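Local coordinates for protein putative peptidase (Parabacteroides merdae, PDB 4L8K) that is a putative peptidase of family S41 that probably cleaves peptide bonds in proteins or peptides through a serine nucleophile, at residues P88-K93 / A287-G292; G149-V154 / I214-R219; T239-R244 / E304-L309. All blocks are in the same frame, centred on the assembly; numbering follows the deposited sequence.

Interaction 1: residues P88-K93 / A287-G292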
ATOM      1  N   PRO A  88       9.724  -2.117 -11.186  1.00 22.20           N
ATOM      2  CA  PRO A  88       9.095  -2.995 -12.201  1.00 21.02           C
ATOM      3  C   PRO A  88       7.648  -3.311 -11.818  1.00 24.27           C
ATOM      4  O   PRO A  88       7.278  -3.179 -10.640  1.00 23.61           O
ATOM      5  CB  PRO A  88       9.977  -4.242 -12.195  1.00 22.93           C
ATOM      6  CG  PRO A  88      11.255  -3.827 -11.455  1.00 28.08           C
ATOM      7  CD  PRO A  88      10.795  -2.829 -10.458  1.00 23.42           C
ATOM      8  N   ALA A  89       6.818  -3.673 -12.816  1.00 19.77           N
ATOM      9  CA  ALA A  89       5.416  -4.028 -12.582  1.00 18.77           C
ATOM     10  C   ALA A  89       5.330  -5.170 -11.543  1.00 22.12           C
ATOM     11  O   ALA A  89       4.611  -5.044 -10.545  1.00 21.35           O
ATOM     12  CB  ALA A  89       4.729  -4.417 -13.894  1.00 18.99           C
ATOM     13  N   ASN A  90       6.124  -6.242 -11.740  1.00 18.27           N
ATOM     14  CA  ASN A  90       6.221  -7.435 -10.851  1.00 16.83           C
ATOM     15  C   ASN A  90       4.891  -8.126 -10.646  1.00 19.02           C
ATOM     16  O   ASN A  90       4.694  -8.827  -9.635  1.00 19.15           O
ATOM     17  CB  ASN A  90       6.879  -7.088  -9.489  1.00 14.31           C
ATOM     18  CG  ASN A  90       8.389  -7.005  -9.595  1.00 24.47           C
ATOM     19  OD1 ASN A  90       9.017  -7.768 -10.317  1.00 20.11           O
ATOM     20  ND2 ASN A  90       9.001  -6.066  -8.918  1.00 18.50           N
ATOM     21  N   PHE A  91       3.997  -7.993 -11.650  1.00 15.72           N
ATOM     22  CA  PHE A  91       2.669  -8.624 -11.686  1.00 16.73           C
ATOM     23  C   PHE A  91       2.130  -8.512 -13.105  1.00 24.93           C
ATOM     24  O   PHE A  91       2.238  -7.446 -13.706  1.00 25.57           O
ATOM     25  CB  PHE A  91       1.678  -7.962 -10.680  1.00 17.72           C
ATOM     26  CG  PHE A  91       0.309  -8.602 -10.660  1.00 18.62           C
ATOM     27  CD1 PHE A  91       0.066  -9.742  -9.896  1.00 22.75           C
ATOM     28  CD2 PHE A  91      -0.722  -8.095 -11.441  1.00 22.43           C
ATOM     29  CE1 PHE A  91      -1.187 -10.367  -9.912  1.00 22.91           C
ATOM     30  CE2 PHE A  91      -1.979  -8.718 -11.463  1.00 25.80           C
ATOM     31  CZ  PHE A  91      -2.200  -9.846 -10.695  1.00 24.06           C
ATOM     32  N   TYR A  92       1.572  -9.606 -13.637  1.00 21.58           N
ATOM     33  CA  TYR A  92       0.957  -9.659 -14.962  1.00 21.55           C
ATOM     34  C   TYR A  92      -0.207 -10.585 -14.849  1.00 27.58           C
ATOM     35  O   TYR A  92      -0.032 -11.760 -14.483  1.00 28.76           O
ATOM     36  CB  TYR A  92       1.949 -10.128 -16.063  1.00 22.18           C
ATOM     37  CG  TYR A  92       3.189  -9.262 -16.157  1.00 22.43           C
ATOM     38  CD1 TYR A  92       3.181  -8.073 -16.883  1.00 23.61           C
ATOM     39  CD2 TYR A  92       4.356  -9.600 -15.469  1.00 21.86           C
ATOM     40  CE1 TYR A  92       4.316  -7.261 -16.954  1.00 24.53           C
ATOM     41  CE2 TYR A  92       5.484  -8.790 -15.520  1.00 22.10           C
ATOM     42  CZ  TYR A  92       5.466  -7.631 -16.274  1.00 28.95           C
ATOM     43  OH  TYR A  92       6.587  -6.849 -16.330  1.00 32.00           O
ATOM     44  N   LYS A  93      -1.403 -10.062 -15.108  1.00 22.89           N
ATOM     45  CA  LYS A  93      -2.660 -10.811 -15.050  1.00 22.53           C
ATOM     46  C   LYS A  93      -2.593 -12.054 -15.973  1.00 26.64           C
ATOM     47  O   LYS A  93      -3.013 -13.139 -15.571  1.00 26.59           O
ATOM     48  CB  LYS A  93      -3.822  -9.862 -15.441  1.00 24.93           C
ATOM     49  CG  LYS A  93      -5.192 -10.501 -15.674  1.00 34.37           C
ATOM     50  CD  LYS A  93      -5.964 -10.793 -14.379  1.00 34.11           C
ATOM     51  CE  LYS A  93      -7.404 -11.232 -14.607  1.00 36.62           C
ATOM     52  NZ  LYS A  93      -7.538 -12.403 -15.538  1.00 39.02           N
ATOM     53  N   ALA A 287      13.358 -10.150  -1.331  1.00 23.30           N
ATOM     54  CA  ALA A 287      13.162  -9.431  -2.578  1.00 23.03           C
ATOM     55  C   ALA A 287      13.178 -10.437  -3.752  1.00 26.32           C
ATOM     56  O   ALA A 287      14.126 -11.208  -3.892  1.00 26.00           O
ATOM     57  CB  ALA A 287      14.244  -8.363  -2.753  1.00 23.81           C
ATOM     58  N   VAL A 288      12.086 -10.476  -4.537  1.00 21.88           N
ATOM     59  CA  VAL A 288      11.930 -11.345  -5.706  1.00 21.68           C
ATOM     60  C   VAL A 288      11.286 -10.494  -6.800  1.00 23.75           C
ATOM     61  O   VAL A 288      10.297  -9.810  -6.544  1.00 22.99           O
ATOM     62  CB  VAL A 288      11.148 -12.692  -5.463  1.00 25.43           C
ATOM     63  CG1 VAL A 288      11.191 -13.581  -6.705  1.00 25.96           C
ATOM     64  CG2 VAL A 288      11.689 -13.472  -4.268  1.00 24.88           C
ATOM     65  N   ALA A 289      11.853 -10.529  -8.007  1.00 19.32           N
ATOM     66  CA  ALA A 289      11.353  -9.806  -9.175  1.00 19.36           C
ATOM     67  C   ALA A 289      10.984 -10.784 -10.270  1.00 24.97           C
ATOM     68  O   ALA A 289      11.721 -11.752 -10.480  1.00 26.75           O
ATOM     69  CB  ALA A 289      12.419  -8.813  -9.700  1.00 19.95           C
ATOM     70  N   ILE A 290       9.876 -10.525 -11.001  1.00 20.73           N
ATOM     71  CA  ILE A 290       9.509 -11.357 -12.161  1.00 19.56           C
ATOM     72  C   ILE A 290      10.608 -11.158 -13.240  1.00 24.27           C
ATOM     73  O   ILE A 290      10.980 -10.030 -13.551  1.00 23.14           O
ATOM     74  CB  ILE A 290       8.074 -11.091 -12.690  1.00 21.24           C
ATOM     75  CG1 ILE A 290       7.027 -11.470 -11.600  1.00 20.00           C
ATOM     76  CG2 ILE A 290       7.807 -11.888 -14.009  1.00 21.07           C
ATOM     77  CD1 ILE A 290       5.579 -11.243 -12.022  1.00 25.26           C
ATOM     78  N   THR A 291      11.179 -12.269 -13.720  1.00 21.83           N
ATOM     79  CA  THR A 291      12.250 -12.209 -14.704  1.00 22.00           C
ATOM     80  C   THR A 291      11.705 -12.293 -16.112  1.00 23.25           C
ATOM     81  O   THR A 291      10.636 -12.865 -16.335  1.00 22.57           O
ATOM     82  CB  THR A 291      13.281 -13.298 -14.445  1.00 24.49           C
ATOM     83  OG1 THR A 291      12.667 -14.559 -14.667  1.00 23.07           O
ATOM     84  CG2 THR A 291      13.858 -13.217 -13.047  1.00 21.89           C
ATOM     85  N   GLY A 292      12.460 -11.735 -17.042  1.00 20.37           N
ATOM     86  CA  GLY A 292      12.135 -11.744 -18.468  1.00 21.77           C
ATOM     87  C   GLY A 292      12.016 -13.153 -19.040  1.00 27.99           C
ATOM     88  O   GLY A 292      11.120 -13.406 -19.850  1.00 30.30           O
TER
HETATM   89  O   HOH W   1      10.495  -7.678 -12.816  1.00 26.26           O
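A289 meets the 88-93 loop first: its CA and methyl lie against the carboxamide oxygen of N90, with CB 3.6 Å from N90 OD1. The same oxygen takes the one direct hydrogen bond of the contact at the next residue, where I290 N donates to N90 OD1 over 3.0 Å, the nitrogen tilted 27° from the plane of the amide carbonyl. A water also donates to N90 OD1 (2.9 Å) and appears to bridge to the carbonyl of I290, though that leg is short enough to be doubtful. The I290 side chain leaves this polar patch. Its CG1 stands anti to the carbonyl carbon (chi1 -64°), and the extended chain carries CD1 over the backbone of N90, 3.5 Å from N90 C, and on to Y92, whose CD2 lies 4.0 Å away at an oblique approach. T291 then caps helix 292-296 through its hydroxyl and D294 N. The case shows one asparagine joining two irregular loops: OD1 is engaged by I290 and the water while ND2 is turned toward D243, which it meets weakly, consistent with the amide orientation modelled, OD1 facing the I290 N-H.

Interaction 2: residues G149-V154 / I214-R219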
ATOM      1  N   GLY A 149       0.941 -24.622   3.475  1.00 25.46           N
ATOM      2  CA  GLY A 149       1.068 -23.179   3.630  1.00 23.88           C
ATOM      3  C   GLY A 149       0.173 -22.412   2.701  1.00 24.39           C
ATOM      4  O   GLY A 149      -0.486 -22.998   1.845  1.00 21.72           O
ATOM      5  N   LEU A 150       0.173 -21.081   2.866  1.00 21.84           N
ATOM      6  CA  LEU A 150      -0.675 -20.166   2.134  1.00 21.16           C
ATOM      7  C   LEU A 150       0.111 -19.065   1.470  1.00 24.78           C
ATOM      8  O   LEU A 150       1.030 -18.502   2.060  1.00 24.21           O
ATOM      9  CB  LEU A 150      -1.700 -19.545   3.120  1.00 21.23           C
ATOM     10  CG  LEU A 150      -2.704 -18.485   2.580  1.00 24.99           C
ATOM     11  CD1 LEU A 150      -3.885 -19.166   1.921  1.00 26.87           C
ATOM     12  CD2 LEU A 150      -3.229 -17.634   3.693  1.00 21.80           C
ATOM     13  N   ILE A 151      -0.314 -18.713   0.258  1.00 20.91           N
ATOM     14  CA  ILE A 151       0.187 -17.555  -0.478  1.00 19.95           C
ATOM     15  C   ILE A 151      -0.971 -16.545  -0.477  1.00 21.38           C
ATOM     16  O   ILE A 151      -2.079 -16.874  -0.949  1.00 19.63           O
ATOM     17  CB  ILE A 151       0.737 -17.883  -1.918  1.00 22.19           C
ATOM     18  CG1 ILE A 151       1.954 -18.841  -1.864  1.00 21.92           C
ATOM     19  CG2 ILE A 151       1.093 -16.592  -2.707  1.00 19.19           C
ATOM     20  CD1 ILE A 151       2.354 -19.480  -3.284  1.00 16.91           C
ATOM     21  N   PHE A 152      -0.737 -15.348   0.115  1.00 16.88           N
ATOM     22  CA  PHE A 152      -1.732 -14.274   0.143  1.00 16.52           C
ATOM     23  C   PHE A 152      -1.193 -13.138  -0.746  1.00 21.61           C
ATOM     24  O   PHE A 152      -0.328 -12.368  -0.348  1.00 23.23           O
ATOM     25  CB  PHE A 152      -2.075 -13.818   1.584  1.00 17.75           C
ATOM     26  CG  PHE A 152      -3.428 -13.143   1.653  1.00 18.83           C
ATOM     27  CD1 PHE A 152      -3.572 -11.795   1.318  1.00 21.23           C
ATOM     28  CD2 PHE A 152      -4.571 -13.870   1.989  1.00 19.62           C
ATOM     29  CE1 PHE A 152      -4.833 -11.178   1.353  1.00 21.57           C
ATOM     30  CE2 PHE A 152      -5.828 -13.257   2.029  1.00 22.05           C
ATOM     31  CZ  PHE A 152      -5.949 -11.914   1.718  1.00 20.81           C
ATOM     32  N   ASP A 153      -1.652 -13.093  -1.973  1.00 19.58           N
ATOM     33  CA  ASP A 153      -1.136 -12.159  -2.980  1.00 19.07           C
ATOM     34  C   ASP A 153      -1.945 -10.862  -3.019  1.00 21.19           C
ATOM     35  O   ASP A 153      -3.123 -10.861  -3.414  1.00 18.63           O
ATOM     36  CB  ASP A 153      -1.148 -12.875  -4.358  1.00 20.28           C
ATOM     37  CG  ASP A 153      -0.456 -12.186  -5.520  1.00 19.77           C
ATOM     38  OD1 ASP A 153       0.039 -11.050  -5.337  1.00 20.09           O
ATOM     39  OD2 ASP A 153      -0.403 -12.784  -6.607  1.00 23.66           O
ATOM     40  N   VAL A 154      -1.287  -9.746  -2.639  1.00 18.61           N
ATOM     41  CA  VAL A 154      -1.900  -8.399  -2.651  1.00 16.88           C
ATOM     42  C   VAL A 154      -1.126  -7.459  -3.617  1.00 21.05           C
ATOM     43  O   VAL A 154      -1.147  -6.238  -3.449  1.00 19.52           O
ATOM     44  CB  VAL A 154      -2.055  -7.771  -1.235  1.00 18.38           C
ATOM     45  CG1 VAL A 154      -3.098  -8.521  -0.405  1.00 17.05           C
ATOM     46  CG2 VAL A 154      -0.710  -7.651  -0.507  1.00 17.41           C
ATOM     47  N   ILE A 214       2.959 -16.752   2.883  1.00 16.77           N
ATOM     48  CA  ILE A 214       3.778 -15.856   2.079  1.00 17.82           C
ATOM     49  C   ILE A 214       2.862 -14.744   1.573  1.00 21.40           C
ATOM     50  O   ILE A 214       1.906 -15.032   0.869  1.00 20.21           O
ATOM     51  CB  ILE A 214       4.603 -16.491   0.918  1.00 21.04           C
ATOM     52  CG1 ILE A 214       5.320 -17.832   1.326  1.00 22.65           C
ATOM     53  CG2 ILE A 214       5.561 -15.457   0.319  1.00 16.95           C
ATOM     54  CD1 ILE A 214       6.375 -17.760   2.419  1.00 24.78           C
ATOM     55  N   VAL A 215       3.133 -13.494   1.956  1.00 18.12           N
ATOM     56  CA  VAL A 215       2.384 -12.319   1.489  1.00 16.99           C
ATOM     57  C   VAL A 215       3.164 -11.756   0.293  1.00 19.40           C
ATOM     58  O   VAL A 215       4.365 -11.512   0.407  1.00 19.01           O
ATOM     59  CB  VAL A 215       2.099 -11.254   2.602  1.00 19.85           C
ATOM     60  CG1 VAL A 215       1.472  -9.974   2.019  1.00 19.28           C
ATOM     61  CG2 VAL A 215       1.204 -11.827   3.704  1.00 18.85           C
ATOM     62  N   LEU A 216       2.506 -11.626  -0.868  1.00 14.92           N
ATOM     63  CA  LEU A 216       3.166 -11.120  -2.074  1.00 14.11           C
ATOM     64  C   LEU A 216       2.865  -9.652  -2.263  1.00 19.75           C
ATOM     65  O   LEU A 216       1.704  -9.250  -2.203  1.00 19.03           O
ATOM     66  CB  LEU A 216       2.763 -11.911  -3.344  1.00 12.99           C
ATOM     67  CG  LEU A 216       2.892 -13.450  -3.340  1.00 15.62           C
ATOM     68  CD1 LEU A 216       2.745 -13.987  -4.757  1.00 15.13           C
ATOM     69  CD2 LEU A 216       4.258 -13.935  -2.773  1.00 17.61           C
ATOM     70  N   THR A 217       3.914  -8.832  -2.438  1.00 18.11           N
ATOM     71  CA  THR A 217       3.767  -7.388  -2.597  1.00 17.19           C
ATOM     72  C   THR A 217       4.544  -6.853  -3.810  1.00 20.38           C
ATOM     73  O   THR A 217       5.508  -7.471  -4.267  1.00 21.69           O
ATOM     74  CB  THR A 217       4.241  -6.629  -1.313  1.00 26.02           C
ATOM     75  OG1 THR A 217       5.626  -6.846  -1.102  1.00 26.74           O
ATOM     76  CG2 THR A 217       3.484  -7.024  -0.070  1.00 20.11           C
ATOM     77  N   ASN A 218       4.122  -5.696  -4.310  1.00 16.25           N
ATOM     78  CA  ASN A 218       4.813  -4.967  -5.365  1.00 17.53           C
ATOM     79  C   ASN A 218       4.591  -3.475  -5.119  1.00 21.08           C
ATOM     80  O   ASN A 218       3.887  -3.128  -4.179  1.00 20.46           O
ATOM     81  CB  ASN A 218       4.420  -5.421  -6.796  1.00 15.97           C
ATOM     82  CG  ASN A 218       3.012  -5.142  -7.237  1.00 26.75           C
ATOM     83  OD1 ASN A 218       2.184  -4.608  -6.496  1.00 18.74           O
ATOM     84  ND2 ASN A 218       2.710  -5.525  -8.458  1.00 21.30           N
ATOM     85  N   ARG A 219       5.223  -2.598  -5.908  1.00 18.06           N
ATOM     86  CA  ARG A 219       5.085  -1.151  -5.776  1.00 17.94           C
ATOM     87  C   ARG A 219       3.625  -0.703  -5.915  1.00 23.07           C
ATOM     88  O   ARG A 219       3.246   0.352  -5.408  1.00 24.97           O
ATOM     89  CB  ARG A 219       5.973  -0.422  -6.819  1.00 17.56           C
ATOM     90  CG  ARG A 219       6.245   1.044  -6.491  1.00 12.57           C
ATOM     91  CD  ARG A 219       6.890   1.261  -5.131  1.00 16.71           C
ATOM     92  NE  ARG A 219       7.193   2.674  -5.030  1.00 20.22           N
ATOM     93  CZ  ARG A 219       7.703   3.296  -3.977  1.00 23.89           C
ATOM     94  NH1 ARG A 219       7.826   2.662  -2.816  1.00 12.95           N
ATOM     95  NH2 ARG A 219       8.017   4.577  -4.053  1.00  9.16           N
TER
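Two neighbouring parallel strands in the mixed sheet of this S41 domain form the contact, in register as I151 with I214, F152 with V215 and D153 with L216. The backbone ladder zigzags between them. I214 N donates to L150 O (2.7 Å), F152 N returns to I214 O (2.8 Å), L216 N reaches F152 O (3.0 Å), and V154 N closes the series on L216 O (3.1 Å). The strands diverge by 24°, the twist expected of such a sheet.

L216 does most of the side-chain work. With chi1 -52° its CG stands beside the backbone N, and the isobutyl group lies obliquely across the CG2 branch of I151 and along the D153 side chain: CG touches I151 CG2 at 3.7 Å, while CB sits 3.5 Å from D153 OD1. I151 also packs on A306 and I307, so helix 301-311 covers this face. On the reverse face F152 and V215 meet helix 224-232, through F228 and M232 respectively. At the strand end V154 CG2 presses to 3.4 Å from L216 O and crosses V215 at a slant, CG2 to V215 CG1 4.1 Å.

The D153 carboxylate is gripped through OD2 by a salt bridge to R155 and a hydrogen bond to Y122 OH. With an alanine here, R155 would probably lose this charge partner, the Y122 hydroxyl would be left without this acceptor, and L216 would lose cover along CB and CD1.

In S41 relatives the nucleophilic serine lies in the region after such a strand, and the 214-219 segment is consistent with that placing. A mostly parallel sheet packed by helices on both faces is consistent with the beta-beta-alpha units of the ClpP/crotonase fold.

Interaction 3: residues T239-R244 / E304-L309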
ATOM      1  N   THR A 239       5.987 -14.510   5.929  1.00 19.88           N
ATOM      2  CA  THR A 239       7.105 -14.006   5.139  1.00 20.15           C
ATOM      3  C   THR A 239       6.500 -13.108   4.055  1.00 21.72           C
ATOM      4  O   THR A 239       5.534 -13.509   3.407  1.00 20.53           O
ATOM      5  CB  THR A 239       7.967 -15.123   4.542  1.00 24.28           C
ATOM      6  OG1 THR A 239       8.377 -16.002   5.579  1.00 27.63           O
ATOM      7  CG2 THR A 239       9.188 -14.579   3.801  1.00 21.11           C
ATOM      8  N   VAL A 240       7.029 -11.899   3.894  1.00 16.74           N
ATOM      9  CA  VAL A 240       6.618 -10.975   2.848  1.00 14.77           C
ATOM     10  C   VAL A 240       7.632 -11.115   1.711  1.00 20.70           C
ATOM     11  O   VAL A 240       8.842 -11.078   1.932  1.00 20.56           O
ATOM     12  CB  VAL A 240       6.458  -9.501   3.332  1.00 17.25           C
ATOM     13  CG1 VAL A 240       6.026  -8.589   2.168  1.00 16.00           C
ATOM     14  CG2 VAL A 240       5.451  -9.413   4.482  1.00 16.11           C
HETATM   15  N   MSE A 241       7.132 -11.301   0.486  1.00 18.55           N
HETATM   16  CA  MSE A 241       7.994 -11.512  -0.663  1.00 16.86           C
HETATM   17  C   MSE A 241       7.550 -10.656  -1.863  1.00 18.15           C
HETATM   18  O   MSE A 241       6.369 -10.425  -2.048  1.00 17.81           O
HETATM   19  CB  MSE A 241       7.957 -13.010  -0.989  1.00 18.41           C
HETATM   20  CG  MSE A 241       8.702 -13.416  -2.253  1.00 24.51           C
HETATM   21 SE   MSE A 241       8.615 -15.329  -2.500  0.75 31.05          SE
HETATM   22  CE  MSE A 241       9.420 -15.981  -0.945  1.00 25.76           C
ATOM     23  N   GLY A 242       8.513 -10.253  -2.683  1.00 15.88           N
ATOM     24  CA  GLY A 242       8.263  -9.491  -3.891  1.00 16.29           C
ATOM     25  C   GLY A 242       9.058  -8.206  -3.904  1.00 22.83           C
ATOM     26  O   GLY A 242      10.291  -8.227  -3.816  1.00 22.66           O
ATOM     27  N   ASP A 243       8.360  -7.081  -3.975  1.00 19.97           N
ATOM     28  CA  ASP A 243       9.026  -5.782  -4.030  1.00 19.51           C
ATOM     29  C   ASP A 243       8.484  -4.849  -2.947  1.00 23.33           C
ATOM     30  O   ASP A 243       7.463  -5.140  -2.294  1.00 22.22           O
ATOM     31  CB  ASP A 243       8.831  -5.161  -5.432  1.00 21.38           C
ATOM     32  CG  ASP A 243       9.816  -4.059  -5.838  1.00 33.56           C
ATOM     33  OD1 ASP A 243      10.763  -3.771  -5.050  1.00 32.43           O
ATOM     34  OD2 ASP A 243       9.635  -3.479  -6.929  1.00 42.14           O
ATOM     35  N   ARG A 244       9.207  -3.739  -2.740  1.00 20.30           N
ATOM     36  CA  ARG A 244       8.828  -2.713  -1.770  0.50 20.02           C
ATOM     37  C   ARG A 244       7.401  -2.238  -2.091  1.00 22.79           C
ATOM     38  O   ARG A 244       7.053  -2.051  -3.270  1.00 21.77           O
ATOM     39  CB  ARG A 244       9.844  -1.551  -1.807  0.50 19.24           C
ATOM     40  CG  ARG A 244       9.608  -0.406  -0.813  0.50 26.83           C
ATOM     41  CD  ARG A 244      10.720   0.632  -0.962  0.50 27.36           C
ATOM     42  NE  ARG A 244      10.594   1.809  -0.091  0.50 32.15           N
ATOM     43  CZ  ARG A 244      10.872   1.837   1.213  0.50 38.16           C
ATOM     44  NH1 ARG A 244      11.232   0.731   1.849  0.50 24.93           N
ATOM     45  NH2 ARG A 244      10.765   2.967   1.893  0.50 25.79           N
ATOM     46  N   GLU A 304       6.439 -18.670  -7.920  1.00 20.65           N
ATOM     47  CA  GLU A 304       7.309 -19.851  -7.911  1.00 21.30           C
ATOM     48  C   GLU A 304       8.253 -19.877  -6.696  1.00 24.21           C
ATOM     49  O   GLU A 304       8.388 -20.926  -6.070  1.00 25.44           O
ATOM     50  CB  GLU A 304       8.118 -19.965  -9.203  1.00 23.43           C
ATOM     51  CG  GLU A 304       7.268 -20.226 -10.430  1.00 31.37           C
ATOM     52  CD  GLU A 304       6.514 -21.541 -10.492  1.00 38.79           C
ATOM     53  OE1 GLU A 304       6.874 -22.491  -9.764  1.00 35.44           O
ATOM     54  OE2 GLU A 304       5.578 -21.628 -11.312  1.00 26.35           O
ATOM     55  N   ALA A 305       8.868 -18.723  -6.348  1.00 20.03           N
ATOM     56  CA  ALA A 305       9.757 -18.615  -5.185  1.00 19.36           C
ATOM     57  C   ALA A 305       8.969 -18.881  -3.894  1.00 23.00           C
ATOM     58  O   ALA A 305       9.455 -19.603  -3.032  1.00 22.91           O
ATOM     59  CB  ALA A 305      10.415 -17.244  -5.146  1.00 18.80           C
ATOM     60  N   ALA A 306       7.723 -18.358  -3.815  1.00 18.65           N
ATOM     61  CA  ALA A 306       6.835 -18.539  -2.665  1.00 17.76           C
ATOM     62  C   ALA A 306       6.462 -20.029  -2.527  1.00 23.66           C
ATOM     63  O   ALA A 306       6.526 -20.573  -1.417  1.00 22.54           O
ATOM     64  CB  ALA A 306       5.593 -17.663  -2.822  1.00 17.26           C
ATOM     65  N   ILE A 307       6.153 -20.712  -3.675  1.00 22.46           N
ATOM     66  CA  ILE A 307       5.825 -22.149  -3.701  1.00 22.18           C
ATOM     67  C   ILE A 307       7.051 -22.933  -3.209  1.00 24.64           C
ATOM     68  O   ILE A 307       6.901 -23.773  -2.335  1.00 22.86           O
ATOM     69  CB  ILE A 307       5.328 -22.644  -5.102  1.00 24.39           C
ATOM     70  CG1 ILE A 307       3.910 -22.111  -5.430  1.00 22.72           C
ATOM     71  CG2 ILE A 307       5.370 -24.195  -5.220  1.00 22.27           C
ATOM     72  CD1 ILE A 307       3.498 -22.310  -6.959  1.00 20.97           C
ATOM     73  N   GLY A 308       8.241 -22.602  -3.741  1.00 21.28           N
ATOM     74  CA  GLY A 308       9.500 -23.238  -3.351  1.00 21.31           C
ATOM     75  C   GLY A 308       9.787 -23.147  -1.856  1.00 25.14           C
ATOM     76  O   GLY A 308      10.087 -24.145  -1.191  1.00 24.11           O
ATOM     77  N   LEU A 309       9.639 -21.948  -1.311  1.00 24.20           N
ATOM     78  CA  LEU A 309       9.853 -21.683   0.112  1.00 25.41           C
ATOM     79  C   LEU A 309       8.890 -22.473   1.011  1.00 29.66           C
ATOM     80  O   LEU A 309       9.343 -23.086   1.961  1.00 30.36           O
ATOM     81  CB  LEU A 309       9.750 -20.189   0.397  1.00 25.16           C
ATOM     82  CG  LEU A 309      10.166 -19.733   1.784  1.00 31.48           C
ATOM     83  CD1 LEU A 309      11.604 -20.220   2.146  1.00 31.83           C
ATOM     84  CD2 LEU A 309      10.086 -18.226   1.866  1.00 34.84           C
TER
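Apolar contact carries this interface, and M241, present as selenomethionine, provides most of it. The side chain runs straight out from strand 238-242, with CG anti to the backbone N (chi1 174°), until the bend at chi3 (-60°) swings the methyl along the helix. SE thus rests between the methyls of A305 (SE to A305 CB 3.7 Å) and A306 (SE to A306 CB 3.8 Å), while CE reaches L309 CD2 at 3.7 Å; the M241 and L309 chains slide past each other in opposite senses. The methyl of T239 adds a looser touch on the same leucine, CG2 to L309 CD2 at 4.2 Å.

Against the helix backbone the selenium also comes close, 3.4 Å from A306 N, which is proximity and not a hydrogen bond. Within the strand segment, R244 N donates to D243 OD1, meeting it from above the carboxylate plane.

Strand and helix axes pass 9.4 Å apart at 149°, a spacing that small alanines and one long flexible side chain can fill. With no hydrogen bond between the segments, the fit of helix 301-311 on the face of the sheet that M241 shares with I214 and I151 probably rests on apolar packing and shape.

Overall arrangement
Interactions 2 and 3 lie on one sheet, their centres about 7 Å apart, because strands 213-217 and 238-242 are neighbours: V215 O and M241 N probably form a hydrogen bond (2.8 Å). Helix 301-311 overlies both, reaching I151 and I214 in one and M241 in the other. Interaction 1, its centre about 11 Å from that of interaction 3, continues the edge: V288 N and G242 O (3.0 Å) probably bond where strand 238-242 ends. N218 ties interactions 1 and 2, centres about 13 Å apart, through a weak bond from its ND2 to A89 O. Interaction 1 sets the 88-93 loop beside the ends of strands 213-217 and 238-242, probably near the active site, as in S41 relatives.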